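Local coordinates for protein diol-dehydratase (Roseburia inulinivorans, PDB 5I2A) that probably dehydrates 1,2-propanediol as a B12-independent lyase of the glycyl radical enzyme family, at residues P143-A148 against I504-N509; H151-P156 against E474-Q479; W450-F455 against Y694-N699; R460-V465 against E494-Q499; D596-G601 against L714-V719. One frame throughout, in Å; residues are numbered along the deposited sequence.

Interaction 1: P143-A148 against I504-N509; sequences PETLRA and IELMVN
Leu506 fits its isobutyl group against the helix of 143-148, where Thr145, the other heavily buried residue, comes to within 5.1 Å of it, CA to CA. Its two methyls divide the work: CD1 reaches Glu144 O at 3.5 Å and Ala148 CB at 3.7 Å, while CD2 lies by Thr145 OG1 and the CB of Glu144. Thr145 uses both branches. CG2, anti to the backbone N (OG1 at chi1 -57°), rests near Leu506 O at 3.4 Å, and OG1 gives a 2.8 Å hydrogen bond to Asn509 OD1. That donor comes from above the amide carbonyl plane. Asn509 OD1 also accepts from Ala142 N, and its ND2 bonds to Phe195 O of the second subunit. A valine in place of Thr145 would probably leave Asn509 OD1 without its hydroxyl mate and the amide less firmly fixed in rotation. The two axes approach to 9.0 Å and cross at -109°, a steep helix-helix crossing beside which the second subunit packs.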
# COMPACT_ATOMS: atom_id res chain seq x y z
N PRO A 143 -0.63 -0.12 -21.84
CA PRO A 143 -1.44 -0.45 -23.02
C PRO A 143 -0.70 -1.37 -23.99
O PRO A 143 -1.32 -2.25 -24.57
CB PRO A 143 -1.69 0.92 -23.67
CG PRO A 143 -1.55 1.91 -22.55
CD PRO A 143 -0.48 1.33 -21.65
N GLU A 144 0.61 -1.18 -24.14
CA GLU A 144 1.40 -2.01 -25.04
C GLU A 144 1.42 -3.46 -24.53
O GLU A 144 1.43 -4.40 -25.32
CB GLU A 144 2.82 -1.46 -25.18
CG GLU A 144 2.92 -0.14 -25.98
CD GLU A 144 2.59 1.10 -25.15
OE1 GLU A 144 2.10 0.99 -24.01
OE2 GLU A 144 2.84 2.21 -25.65
N THR A 145 1.43 -3.62 -23.22
CA THR A 145 1.36 -4.93 -22.59
C THR A 145 0.03 -5.63 -22.88
O THR A 145 0.01 -6.82 -23.20
CB THR A 145 1.55 -4.81 -21.06
OG1 THR A 145 2.81 -4.18 -20.80
CG2 THR A 145 1.51 -6.17 -20.40
N LEU A 146 -1.07 -4.89 -22.76
CA LEU A 146 -2.37 -5.45 -23.07
C LEU A 146 -2.42 -5.89 -24.54
O LEU A 146 -3.01 -6.91 -24.86
CB LEU A 146 -3.49 -4.45 -22.75
CG LEU A 146 -3.62 -4.04 -21.28
CD1 LEU A 146 -4.67 -2.94 -21.08
CD2 LEU A 146 -3.95 -5.25 -20.42
N ARG A 147 -1.79 -5.10 -25.41
CA ARG A 147 -1.77 -5.41 -26.84
C ARG A 147 -1.00 -6.71 -27.09
O ARG A 147 -1.44 -7.57 -27.85
CB ARG A 147 -1.15 -4.27 -27.65
CG ARG A 147 -1.13 -4.52 -29.15
CD ARG A 147 -0.55 -3.34 -29.93
NE ARG A 147 0.85 -3.14 -29.58
CZ ARG A 147 1.57 -2.07 -29.91
NH1 ARG A 147 1.03 -1.08 -30.61
NH2 ARG A 147 2.84 -1.99 -29.53
N ALA A 148 0.15 -6.85 -26.43
CA ALA A 148 0.96 -8.05 -26.59
C ALA A 148 0.18 -9.31 -26.19
O ALA A 148 0.26 -10.35 -26.83
CB ALA A 148 2.25 -7.93 -25.79
N ILE A 504 9.54 -9.54 -24.40
CA ILE A 504 9.95 -10.00 -23.07
C ILE A 504 9.74 -8.89 -22.04
O ILE A 504 9.26 -9.14 -20.94
CB ILE A 504 11.43 -10.44 -23.07
CG1 ILE A 504 11.56 -11.79 -23.77
CG2 ILE A 504 11.96 -10.54 -21.64
CD1 ILE A 504 13.01 -12.12 -24.12
N GLU A 505 10.10 -7.66 -22.40
CA GLU A 505 9.98 -6.57 -21.45
C GLU A 505 8.51 -6.27 -21.11
O GLU A 505 8.18 -5.92 -19.97
CB GLU A 505 10.67 -5.30 -21.98
CG GLU A 505 10.59 -4.15 -20.98
CD GLU A 505 11.58 -3.02 -21.27
OE1 GLU A 505 12.18 -3.01 -22.37
OE2 GLU A 505 11.76 -2.15 -20.39
N LEU A 506 7.63 -6.43 -22.09
CA LEU A 506 6.19 -6.31 -21.84
C LEU A 506 5.68 -7.41 -20.89
O LEU A 506 4.78 -7.16 -20.08
CB LEU A 506 5.42 -6.36 -23.16
CG LEU A 506 5.69 -5.18 -24.10
CD1 LEU A 506 4.82 -5.24 -25.34
CD2 LEU A 506 5.47 -3.86 -23.35
N MET A 507 6.23 -8.61 -21.01
CA MET A 507 5.88 -9.70 -20.11
C MET A 507 6.31 -9.33 -18.68
O MET A 507 5.58 -9.59 -17.73
CB MET A 507 6.53 -11.02 -20.54
CG MET A 507 6.20 -12.18 -19.60
SD MET A 507 6.86 -13.76 -20.15
CE MET A 507 8.62 -13.48 -20.26
N VAL A 508 7.48 -8.72 -18.55
CA VAL A 508 7.97 -8.25 -17.25
C VAL A 508 6.98 -7.21 -16.69
O VAL A 508 6.60 -7.25 -15.53
CB VAL A 508 9.40 -7.67 -17.35
CG1 VAL A 508 9.84 -7.01 -16.02
CG2 VAL A 508 10.41 -8.77 -17.77
N ASN A 509 6.50 -6.32 -17.56
CA ASN A 509 5.49 -5.35 -17.14
C ASN A 509 4.23 -6.03 -16.60
O ASN A 509 3.71 -5.66 -15.55
CB ASN A 509 5.14 -4.41 -18.31
CG ASN A 509 4.15 -3.32 -17.92
OD1 ASN A 509 2.95 -3.47 -18.13
ND2 ASN A 509 4.65 -2.22 -17.35

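Interaction 2: H151-P156 against E474-Q479; sequences HNFFTP and EIASIQ
This is a contact mainly of aromatic rings with a short loop, one methyl over the His151 face and Phe153 beside it: the two rings, at the turn that leads from helix 143-150 into strand 154-155, meet Ala476 and its neighbours, at and just past the short strand 474-475. Ala476 CB sits almost centrally over one face of the His151 imidazole, a CH-pi contact 3.6 Å from the ring centroid and 10° off the normal; His151 CG is anti to the carbonyl carbon (chi1 -69°), which turns the ring to the loop. The CG of Glu474 comes to the edge of the same ring, 4.0 Å from His151 CE1, with the carboxylate plane nearly perpendicular to the imidazole. Phe153 completes the contact. Its CE2 approaches Ala476 O at 3.4 Å and its CZ lies 3.9 Å from Ser477 CB. Between the two rings the preceding helix ends in a Schellman motif, with Asn152 at positive phi as the C-prime residue.

No hydrogen bond joins the two segments; the polar ends are paired with residues outside them. His151 ND1 is bonded to Asp471 OD2, and Ser477 OG to Gln499 OE1 and Asn503 ND2. Glu474 OE1 stays 4.5 Å from His151 NE2, too far for an ion pair. Asp471, with Glu474 nearby, would probably favour a protonated imidazole, while the methyl over its face gives the ring a snug apolar seat.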
# COMPACT_ATOMS: atom_id res chain seq x y z
N HIS A 151 -2.53 -10.29 -28.69
CA HIS A 151 -1.95 -10.99 -29.83
C HIS A 151 -1.12 -12.21 -29.42
O HIS A 151 -0.31 -12.72 -30.20
CB HIS A 151 -1.12 -10.01 -30.65
CG HIS A 151 -1.96 -8.98 -31.36
ND1 HIS A 151 -2.51 -9.20 -32.60
CD2 HIS A 151 -2.37 -7.75 -30.97
CE1 HIS A 151 -3.21 -8.14 -32.97
NE2 HIS A 151 -3.13 -7.24 -32.00
N ASN A 152 -1.35 -12.66 -28.18
CA ASN A 152 -0.83 -13.94 -27.71
C ASN A 152 0.69 -14.12 -27.78
O ASN A 152 1.18 -15.21 -28.07
CB ASN A 152 -1.50 -15.08 -28.49
CG ASN A 152 -3.00 -15.04 -28.38
OD1 ASN A 152 -3.54 -14.84 -27.30
ND2 ASN A 152 -3.69 -15.20 -29.50
N PHE A 153 1.44 -13.06 -27.50
CA PHE A 153 2.89 -13.21 -27.35
C PHE A 153 3.20 -13.99 -26.08
O PHE A 153 4.14 -14.77 -26.05
CB PHE A 153 3.59 -11.84 -27.33
CG PHE A 153 3.67 -11.22 -28.69
CD1 PHE A 153 4.71 -11.52 -29.53
CD2 PHE A 153 2.67 -10.39 -29.14
CE1 PHE A 153 4.77 -10.98 -30.79
CE2 PHE A 153 2.72 -9.83 -30.40
CZ PHE A 153 3.76 -10.12 -31.23
N PHE A 154 2.40 -13.75 -25.03
CA PHE A 154 2.57 -14.41 -23.75
C PHE A 154 1.25 -14.37 -22.97
O PHE A 154 0.38 -13.56 -23.28
CB PHE A 154 3.69 -13.75 -22.92
CG PHE A 154 3.47 -12.28 -22.65
CD1 PHE A 154 2.69 -11.86 -21.58
CD2 PHE A 154 4.02 -11.31 -23.48
CE1 PHE A 154 2.48 -10.52 -21.32
CE2 PHE A 154 3.81 -9.96 -23.23
CZ PHE A 154 3.03 -9.56 -22.17
N THR A 155 1.10 -15.23 -21.98
CA THR A 155 -0.02 -15.10 -21.04
C THR A 155 0.47 -15.20 -19.60
O THR A 155 1.15 -16.15 -19.24
CB THR A 155 -1.14 -16.16 -21.27
OG1 THR A 155 -2.03 -16.13 -20.15
CG2 THR A 155 -0.57 -17.57 -21.41
N PRO A 156 0.14 -14.18 -18.79
CA PRO A 156 0.39 -14.15 -17.36
C PRO A 156 -0.84 -14.58 -16.58
O PRO A 156 -0.99 -14.19 -15.44
CB PRO A 156 0.70 -12.67 -17.10
CG PRO A 156 -0.27 -11.96 -18.05
CD PRO A 156 -0.46 -12.91 -19.25
N GLU A 474 -3.21 -5.44 -38.23
CA GLU A 474 -2.90 -4.36 -37.28
C GLU A 474 -1.50 -4.47 -36.69
O GLU A 474 -0.91 -5.54 -36.64
CB GLU A 474 -3.95 -4.32 -36.17
CG GLU A 474 -4.59 -5.65 -35.85
CD GLU A 474 -5.87 -5.50 -35.04
OE1 GLU A 474 -6.54 -6.52 -34.78
OE2 GLU A 474 -6.20 -4.35 -34.66
N ILE A 475 -0.97 -3.33 -36.25
CA ILE A 475 0.31 -3.30 -35.56
C ILE A 475 0.19 -4.09 -34.25
O ILE A 475 -0.71 -3.85 -33.45
CB ILE A 475 0.76 -1.86 -35.27
CG1 ILE A 475 1.10 -1.15 -36.59
CG2 ILE A 475 1.99 -1.85 -34.36
CD1 ILE A 475 1.85 0.14 -36.41
N ALA A 476 1.08 -5.06 -34.07
CA ALA A 476 1.01 -5.94 -32.90
C ALA A 476 2.32 -5.98 -32.12
O ALA A 476 2.39 -6.56 -31.05
CB ALA A 476 0.62 -7.34 -33.31
N SER A 477 3.36 -5.38 -32.70
CA SER A 477 4.70 -5.37 -32.12
C SER A 477 5.52 -4.29 -32.81
O SER A 477 4.99 -3.54 -33.63
CB SER A 477 5.36 -6.74 -32.27
OG SER A 477 6.56 -6.81 -31.52
N ILE A 478 6.81 -4.19 -32.48
CA ILE A 478 7.68 -3.23 -33.15
C ILE A 478 7.91 -3.61 -34.61
O ILE A 478 7.78 -4.78 -34.99
CB ILE A 478 9.06 -3.12 -32.46
CG1 ILE A 478 9.68 -4.50 -32.28
CG2 ILE A 478 8.91 -2.44 -31.12
CD1 ILE A 478 11.10 -4.46 -31.75
N GLN A 479 8.23 -2.61 -35.43
CA GLN A 479 8.56 -2.81 -36.84
C GLN A 479 10.06 -2.99 -37.01
O GLN A 479 10.82 -2.04 -36.91
CB GLN A 479 8.08 -1.62 -37.70
CG GLN A 479 6.61 -1.65 -38.07
CD GLN A 479 5.72 -1.77 -36.85
OE1 GLN A 479 5.61 -0.82 -36.07
NE2 GLN A 479 5.12 -2.94 -36.65

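Interaction 3: W450-F455 against Y694-N699; sequences WHDAAF and YPVSAN. With EDO (1,2-ethanediol), chain C.
Tyr694 OH gives a hydrogen bond of 2.8 Å to His451 O, the polar tie between these two segments; the hydroxyl lies tilted 32° from the plane of that carbonyl. His451 O accepts a second bond from Asn751 ND2. To get there the tyrosine takes the crowded position, CG between the backbone N and the carbonyl carbon (chi1 67°). The same hydroxyl also packs against Asp452, 3.1 Å from its CB, with carboxylate and ring planes 58° apart.

The apolar half belongs to Phe455. Two corners of its ring are met from the Pro695-Ala698 turn, type II' with Val696 at positive phi: CZ lies 3.7 Å from Val696 CG2, and CD2 lies 3.6 Å from Ala698 CB. Val696 CG2 also sits near Asp452 OD2.

A bound 1,2-ethanediol, probably from the crystallisation liquor, supplies the third group. Its O2 donates to Asp452 OD2 at 2.6 Å, and its C1 comes within 3.5 Å of Tyr694 OH. Glu440, His166, His283 and Ser284 hydrogen-bond the same molecule, and Gln554 NE2 holds the other oxygen of Asp452. A small diol so gripped near the centre of the chain is consistent with the buried active-site pocket of a glycyl radical diol dehydratase.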
# COMPACT_ATOMS: atom_id res chain seq x y z
N TRP A 450 7.87 -17.18 -7.42
CA TRP A 450 6.97 -16.90 -8.56
C TRP A 450 7.33 -17.83 -9.71
O TRP A 450 7.49 -17.40 -10.85
CB TRP A 450 7.07 -15.41 -8.97
CG TRP A 450 6.05 -14.55 -8.26
CD1 TRP A 450 5.82 -14.50 -6.92
CD2 TRP A 450 5.13 -13.62 -8.86
NE1 TRP A 450 4.81 -13.61 -6.64
CE2 TRP A 450 4.37 -13.06 -7.82
CE3 TRP A 450 4.89 -13.21 -10.17
CZ2 TRP A 450 3.37 -12.11 -8.04
CZ3 TRP A 450 3.89 -12.26 -10.41
CH2 TRP A 450 3.14 -11.73 -9.35
N HIS A 451 7.46 -19.12 -9.40
CA HIS A 451 8.13 -20.04 -10.31
C HIS A 451 7.36 -20.38 -11.59
O HIS A 451 7.91 -21.01 -12.48
CB HIS A 451 8.50 -21.33 -9.57
CG HIS A 451 9.55 -21.13 -8.52
ND1 HIS A 451 10.88 -20.95 -8.83
CD2 HIS A 451 9.46 -21.06 -7.17
CE1 HIS A 451 11.57 -20.80 -7.71
NE2 HIS A 451 10.74 -20.87 -6.69
N ASP A 452 6.10 -19.97 -11.70
CA ASP A 452 5.41 -20.10 -12.98
C ASP A 452 4.60 -18.84 -13.30
O ASP A 452 3.37 -18.87 -13.35
CB ASP A 452 4.52 -21.33 -13.01
CG ASP A 452 4.07 -21.70 -14.42
OD1 ASP A 452 4.54 -21.07 -15.40
OD2 ASP A 452 3.25 -22.62 -14.56
N ALA A 453 5.32 -17.74 -13.54
CA ALA A 453 4.72 -16.41 -13.61
C ALA A 453 4.03 -16.11 -14.93
O ALA A 453 3.15 -15.26 -14.98
CB ALA A 453 5.79 -15.34 -13.33
N ALA A 454 4.45 -16.80 -16.00
CA ALA A 454 3.88 -16.58 -17.33
C ALA A 454 4.36 -17.63 -18.32
O ALA A 454 5.37 -18.31 -18.10
CB ALA A 454 4.23 -15.16 -17.88
N PHE A 455 3.61 -17.74 -19.40
CA PHE A 455 3.98 -18.56 -20.54
C PHE A 455 4.31 -17.62 -21.70
O PHE A 455 3.47 -16.81 -22.10
CB PHE A 455 2.83 -19.49 -20.92
CG PHE A 455 2.45 -20.50 -19.86
CD1 PHE A 455 3.39 -21.04 -19.01
CD2 PHE A 455 1.13 -20.93 -19.75
CE1 PHE A 455 3.04 -21.99 -18.05
CE2 PHE A 455 0.76 -21.88 -18.79
CZ PHE A 455 1.71 -22.41 -17.94
N TYR A 694 9.88 -24.65 -19.74
CA TYR A 694 9.01 -25.79 -19.56
C TYR A 694 7.60 -25.42 -19.99
O TYR A 694 7.26 -24.24 -20.03
CB TYR A 694 9.04 -26.30 -18.12
CG TYR A 694 8.46 -25.39 -17.05
CD1 TYR A 694 7.09 -25.35 -16.81
CD2 TYR A 694 9.30 -24.65 -16.20
CE1 TYR A 694 6.57 -24.58 -15.80
CE2 TYR A 694 8.77 -23.86 -15.16
CZ TYR A 694 7.41 -23.83 -14.98
OH TYR A 694 6.85 -23.08 -13.97
N PRO A 695 6.79 -26.42 -20.33
CA PRO A 695 5.51 -26.08 -20.99
C PRO A 695 4.23 -26.35 -20.21
O PRO A 695 3.19 -25.86 -20.64
CB PRO A 695 5.54 -26.98 -22.22
CG PRO A 695 6.14 -28.25 -21.67
CD PRO A 695 7.20 -27.80 -20.65
N VAL A 696 4.29 -27.10 -19.11
CA VAL A 696 3.08 -27.66 -18.49
C VAL A 696 2.29 -28.32 -19.62
O VAL A 696 2.87 -29.09 -20.37
CB VAL A 696 2.26 -26.62 -17.71
CG1 VAL A 696 1.37 -27.33 -16.68
CG2 VAL A 696 3.20 -25.66 -16.98
N SER A 697 1.00 -28.02 -19.82
CA SER A 697 0.33 -28.56 -21.00
C SER A 697 0.04 -27.46 -22.02
O SER A 697 -0.71 -27.66 -22.98
CB SER A 697 -0.97 -29.29 -20.62
OG SER A 697 -1.99 -28.42 -20.18
N ALA A 698 0.68 -26.30 -21.84
CA ALA A 698 0.33 -25.09 -22.58
C ALA A 698 0.94 -25.00 -23.97
O ALA A 698 0.64 -24.06 -24.72
CB ALA A 698 0.71 -23.85 -21.77
N ASN A 699 1.80 -25.96 -24.32
CA ASN A 699 2.38 -25.96 -25.65
C ASN A 699 1.29 -26.26 -26.69
O ASN A 699 1.41 -25.84 -27.83
CB ASN A 699 3.52 -26.96 -25.76
CG ASN A 699 3.06 -28.39 -25.53
OD1 ASN A 699 2.46 -28.70 -24.51
ND2 ASN A 699 3.32 -29.26 -26.49
C1 EDO C . 4.55 -25.28 -12.47
O1 EDO C . 5.00 -24.95 -11.16
C2 EDO C . 3.02 -25.20 -12.47
O2 EDO C . 2.55 -23.84 -12.33

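Interaction 4: R460-V465 against E494-Q499; sequences RPLEMV and EAYRKQ
Gln499 NE2 lies 3.8 Å from Met464 CB across the contact and is gripped by two oxygens, Ile478 O and Thr480 OG1, while OE1 of the same amide pairs with Ser477 OG. So held, the amide is laid against helix 459-467: its OE1 is 3.5 Å from Met464 CB, the two side chains crossing at about a right angle. The bend at chi2 (-70°) brings the amide there, and the root of the chain packs too, Gln499 CB sitting 3.7 Å from Pro461 CB.

Tyr496 carries much of the rest. Its ring edge faces the backbone of Leu462, CE1 lying 3.5 Å from Leu462 N, and Pro461 CB comes obliquely at 3.9 Å from CE1. Val465 CG2 presses on Tyr496 CA at 3.5 Å, and its CG1 meets Ala495 CB. The axes pass 8.5 Å apart at 130°. No hydrogen bond links the two segments directly; the polar groups, among them Tyr496 OH on Met458 O, are satisfied by other parts of the same chain, which lets a buried amide serve as part of an apolar interface.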
# COMPACT_ATOMS: atom_id res chain seq x y z
N ARG A 460 6.09 -16.49 -31.55
CA ARG A 460 5.32 -15.33 -32.01
C ARG A 460 6.25 -14.17 -32.44
O ARG A 460 6.00 -13.57 -33.48
CB ARG A 460 4.30 -14.90 -30.96
CG ARG A 460 3.16 -15.93 -30.78
CD ARG A 460 1.79 -15.37 -31.26
NE ARG A 460 1.79 -15.23 -32.69
CZ ARG A 460 1.10 -14.36 -33.40
NH1 ARG A 460 0.28 -13.47 -32.84
NH2 ARG A 460 1.24 -14.39 -34.72
N PRO A 461 7.32 -13.87 -31.67
CA PRO A 461 8.29 -12.89 -32.17
C PRO A 461 8.92 -13.30 -33.50
O PRO A 461 9.27 -12.42 -34.29
CB PRO A 461 9.35 -12.85 -31.06
CG PRO A 461 8.57 -13.13 -29.83
CD PRO A 461 7.64 -14.24 -30.28
N LEU A 462 9.05 -14.60 -33.76
CA LEU A 462 9.57 -15.07 -35.05
C LEU A 462 8.58 -14.73 -36.17
O LEU A 462 8.97 -14.23 -37.22
CB LEU A 462 9.85 -16.58 -35.02
CG LEU A 462 10.33 -17.18 -36.35
CD1 LEU A 462 11.68 -16.60 -36.75
CD2 LEU A 462 10.42 -18.70 -36.24
N GLU A 463 7.31 -15.02 -35.95
CA GLU A 463 6.28 -14.64 -36.91
C GLU A 463 6.28 -13.13 -37.16
O GLU A 463 6.04 -12.70 -38.29
CB GLU A 463 4.90 -15.07 -36.42
CG GLU A 463 4.69 -16.57 -36.47
CD GLU A 463 3.24 -16.95 -36.21
OE1 GLU A 463 2.82 -16.97 -35.03
OE2 GLU A 463 2.51 -17.19 -37.18
N MET A 464 6.57 -12.34 -36.13
CA MET A 464 6.61 -10.89 -36.30
C MET A 464 7.77 -10.44 -37.19
O MET A 464 7.70 -9.39 -37.82
CB MET A 464 6.68 -10.18 -34.94
CG MET A 464 5.39 -10.23 -34.13
SD MET A 464 3.89 -9.66 -34.99
CE MET A 464 3.17 -11.21 -35.54
N VAL A 465 8.84 -11.22 -37.25
CA VAL A 465 9.93 -10.83 -38.15
C VAL A 465 9.43 -10.90 -39.60
O VAL A 465 9.71 -10.01 -40.39
CB VAL A 465 11.18 -11.71 -37.98
CG1 VAL A 465 12.27 -11.28 -38.97
CG2 VAL A 465 11.71 -11.60 -36.55
N GLU A 494 19.05 -10.69 -35.96
CA GLU A 494 19.01 -9.46 -35.20
C GLU A 494 17.58 -8.93 -35.08
O GLU A 494 17.17 -8.48 -34.01
CB GLU A 494 19.94 -8.42 -35.83
CG GLU A 494 19.91 -7.05 -35.17
CD GLU A 494 20.34 -7.08 -33.71
OE1 GLU A 494 20.97 -8.05 -33.26
OE2 GLU A 494 20.03 -6.11 -32.99
N ALA A 495 16.82 -9.01 -36.16
CA ALA A 495 15.42 -8.64 -36.11
C ALA A 495 14.65 -9.52 -35.10
O ALA A 495 13.83 -9.02 -34.32
CB ALA A 495 14.79 -8.74 -37.50
N TYR A 496 14.93 -10.82 -35.11
CA TYR A 496 14.31 -11.74 -34.17
C TYR A 496 14.70 -11.40 -32.73
O TYR A 496 13.85 -11.40 -31.84
CB TYR A 496 14.67 -13.19 -34.49
CG TYR A 496 14.08 -14.19 -33.51
CD1 TYR A 496 12.71 -14.26 -33.28
CD2 TYR A 496 14.90 -15.06 -32.81
CE1 TYR A 496 12.18 -15.18 -32.39
CE2 TYR A 496 14.38 -15.98 -31.91
CZ TYR A 496 13.03 -16.03 -31.70
OH TYR A 496 12.53 -16.93 -30.81
N ARG A 497 15.98 -11.11 -32.51
CA ARG A 497 16.46 -10.75 -31.17
C ARG A 497 15.66 -9.55 -30.63
O ARG A 497 15.25 -9.54 -29.47
CB ARG A 497 17.96 -10.43 -31.17
CG ARG A 497 18.57 -10.29 -29.77
CD ARG A 497 19.99 -9.74 -29.81
NE ARG A 497 20.03 -8.38 -30.33
CZ ARG A 497 19.77 -7.29 -29.61
NH1 ARG A 497 19.45 -7.39 -28.33
NH2 ARG A 497 19.82 -6.09 -30.18
N LYS A 498 15.41 -8.57 -31.50
CA LYS A 498 14.71 -7.36 -31.07
C LYS A 498 13.22 -7.61 -30.83
O LYS A 498 12.66 -7.06 -29.89
CB LYS A 498 14.89 -6.24 -32.10
CG LYS A 498 16.30 -5.64 -32.21
CD LYS A 498 16.36 -4.74 -33.45
CE LYS A 498 17.74 -4.17 -33.71
NZ LYS A 498 17.84 -3.55 -35.06
N GLN A 499 12.59 -8.40 -31.68
CA GLN A 499 11.20 -8.78 -31.44
C GLN A 499 11.08 -9.49 -30.09
O GLN A 499 10.11 -9.30 -29.37
CB GLN A 499 10.66 -9.69 -32.55
CG GLN A 499 10.43 -9.00 -33.88
CD GLN A 499 9.26 -8.05 -33.82
OE1 GLN A 499 8.48 -8.05 -32.87
NE2 GLN A 499 9.12 -7.23 -34.85

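Interaction 5: D596-G601 against L714-V719; sequences DATTAG and LAHTPV
Asp596 stands at the N-cap of helix 597-613, and His716, which faces it, is the third residue of a type II beta turn from Leu714 to Thr717, with the positive phi (68°) that this place calls for. Thr598 and His716 come 7.9 Å apart, CA to CA, and the turn is steadied by Thr717 OG1 bonding to Leu714 O.

The imidazole reaches over to the helix start. His716 ND1 donates to Asp596 OD2 in a short hydrogen bond of 2.5 Å at 162°, which OD2 accepts on its syn lone pair, with carboxylate and ring nearly coplanar. Asp596 CG stands between the backbone N and the carbonyl carbon (chi1 61°), which carries the carboxylate back over the helix start, and the other oxygen caps it: Thr599 N reaches Asp596 OD1 at 2.9 Å. Thr598 CB lies over one ring face, a CH-pi contact 3.8 Å from the His716 centroid, while Ala715 CB covers the opposite face off-centre. At the edge, Thr599 OG1 is 3.2 Å from His716 CE1. An alanine in place of Asp596 would probably cost both the helix cap and the mate of ND1, leaving the ring freer to turn.

One carboxylate therefore serves two masters, and the N-terminal helix end would be expected to stabilise its negative charge, which in turn would favour a proton on His716 ND1.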
# COMPACT_ATOMS: atom_id res chain seq x y z
N ASP A 596 -7.68 -23.19 -41.87
CA ASP A 596 -8.59 -23.77 -40.89
C ASP A 596 -9.55 -22.75 -40.29
O ASP A 596 -9.57 -21.60 -40.71
CB ASP A 596 -7.79 -24.46 -39.77
CG ASP A 596 -6.87 -23.50 -39.00
OD1 ASP A 596 -6.95 -22.27 -39.20
OD2 ASP A 596 -6.06 -23.97 -38.18
N ALA A 597 -10.31 -23.18 -39.29
CA ALA A 597 -11.30 -22.34 -38.64
C ALA A 597 -10.66 -21.11 -38.00
O ALA A 597 -11.23 -20.01 -38.03
CB ALA A 597 -12.06 -23.14 -37.61
N THR A 598 -9.47 -21.29 -37.42
CA THR A 598 -8.79 -20.18 -36.77
C THR A 598 -8.43 -19.12 -37.81
O THR A 598 -8.67 -17.93 -37.61
CB THR A 598 -7.51 -20.64 -36.02
OG1 THR A 598 -7.88 -21.57 -35.00
CG2 THR A 598 -6.80 -19.46 -35.36
N THR A 599 -7.88 -19.54 -38.93
CA THR A 599 -7.55 -18.59 -39.98
C THR A 599 -8.82 -17.95 -40.57
O THR A 599 -8.86 -16.75 -40.82
CB THR A 599 -6.73 -19.26 -41.08
OG1 THR A 599 -5.51 -19.74 -40.51
CG2 THR A 599 -6.41 -18.27 -42.19
N ALA A 600 -9.86 -18.75 -40.74
CA ALA A 600 -11.13 -18.23 -41.23
C ALA A 600 -11.63 -17.11 -40.33
O ALA A 600 -11.94 -16.02 -40.81
CB ALA A 600 -12.15 -19.34 -41.32
N GLY A 601 -11.68 -17.37 -39.03
CA GLY A 601 -12.07 -16.38 -38.05
C GLY A 601 -11.21 -15.13 -38.08
O GLY A 601 -11.73 -14.01 -38.03
N LEU A 714 2.95 -27.27 -39.16
CA LEU A 714 1.75 -26.69 -39.78
C LEU A 714 1.05 -25.73 -38.82
O LEU A 714 1.20 -25.82 -37.61
CB LEU A 714 0.79 -27.79 -40.23
CG LEU A 714 1.36 -28.79 -41.24
CD1 LEU A 714 0.28 -29.76 -41.75
CD2 LEU A 714 2.04 -28.08 -42.40
N ALA A 715 0.26 -24.83 -39.40
CA ALA A 715 -0.44 -23.80 -38.64
C ALA A 715 -1.30 -24.37 -37.50
O ALA A 715 -2.04 -25.34 -37.67
CB ALA A 715 -1.31 -22.98 -39.58
N HIS A 716 -1.18 -23.74 -36.34
CA HIS A 716 -2.02 -23.96 -35.17
C HIS A 716 -1.85 -25.34 -34.52
O HIS A 716 -2.61 -25.69 -33.63
CB HIS A 716 -3.49 -23.70 -35.54
CG HIS A 716 -3.67 -22.38 -36.23
ND1 HIS A 716 -4.43 -22.23 -37.37
CD2 HIS A 716 -3.14 -21.16 -35.97
CE1 HIS A 716 -4.37 -20.98 -37.78
NE2 HIS A 716 -3.59 -20.30 -36.95
N THR A 717 -0.82 -26.08 -34.92
CA THR A 717 -0.48 -27.33 -34.24
C THR A 717 0.41 -27.00 -33.03
O THR A 717 0.90 -25.88 -32.93
CB THR A 717 0.24 -28.30 -35.19
OG1 THR A 717 1.49 -27.75 -35.60
CG2 THR A 717 -0.67 -28.63 -36.42
N PRO A 718 0.59 -27.96 -32.10
CA PRO A 718 1.36 -27.65 -30.88
C PRO A 718 2.80 -27.23 -31.16
O PRO A 718 3.37 -27.67 -32.15
CB PRO A 718 1.32 -28.97 -30.09
CG PRO A 718 0.03 -29.64 -30.55
CD PRO A 718 -0.08 -29.28 -32.01
N VAL A 719 3.36 -26.37 -30.31
CA VAL A 719 4.80 -26.15 -30.35
C VAL A 719 5.45 -27.23 -29.49
O VAL A 719 4.76 -27.99 -28.83
CB VAL A 719 5.20 -24.74 -29.88
CG1 VAL A 719 4.67 -23.70 -30.84
CG2 VAL A 719 4.69 -24.48 -28.47

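In the fold
Interactions 1, 2 and 4 form one cluster round helix 489-521. The centres of interactions 1 and 2 are about 8 Å apart. Those of interactions 2 and 4 are about 11 Å apart. Helix 143-150 runs straight into the turn of interaction 2, where Phe153 N lies 3.0 Å from Ala148 O, and Ser477 OG sits 2.7 Å from Gln499 OE1, tying interactions 2 and 4. Strand pairing carries the cluster inward: Thr155 N is 2.8 Å from Phe455 O, so 151-156 abuts interaction 3, whose centre is about 18 Å from that of interaction 2 and where the bound diol lies. Interaction 5, on the surface, is about 21 Å from interaction 3 between centres, yet Asn699 ND2 reaches Val719 O at 3.0 Å.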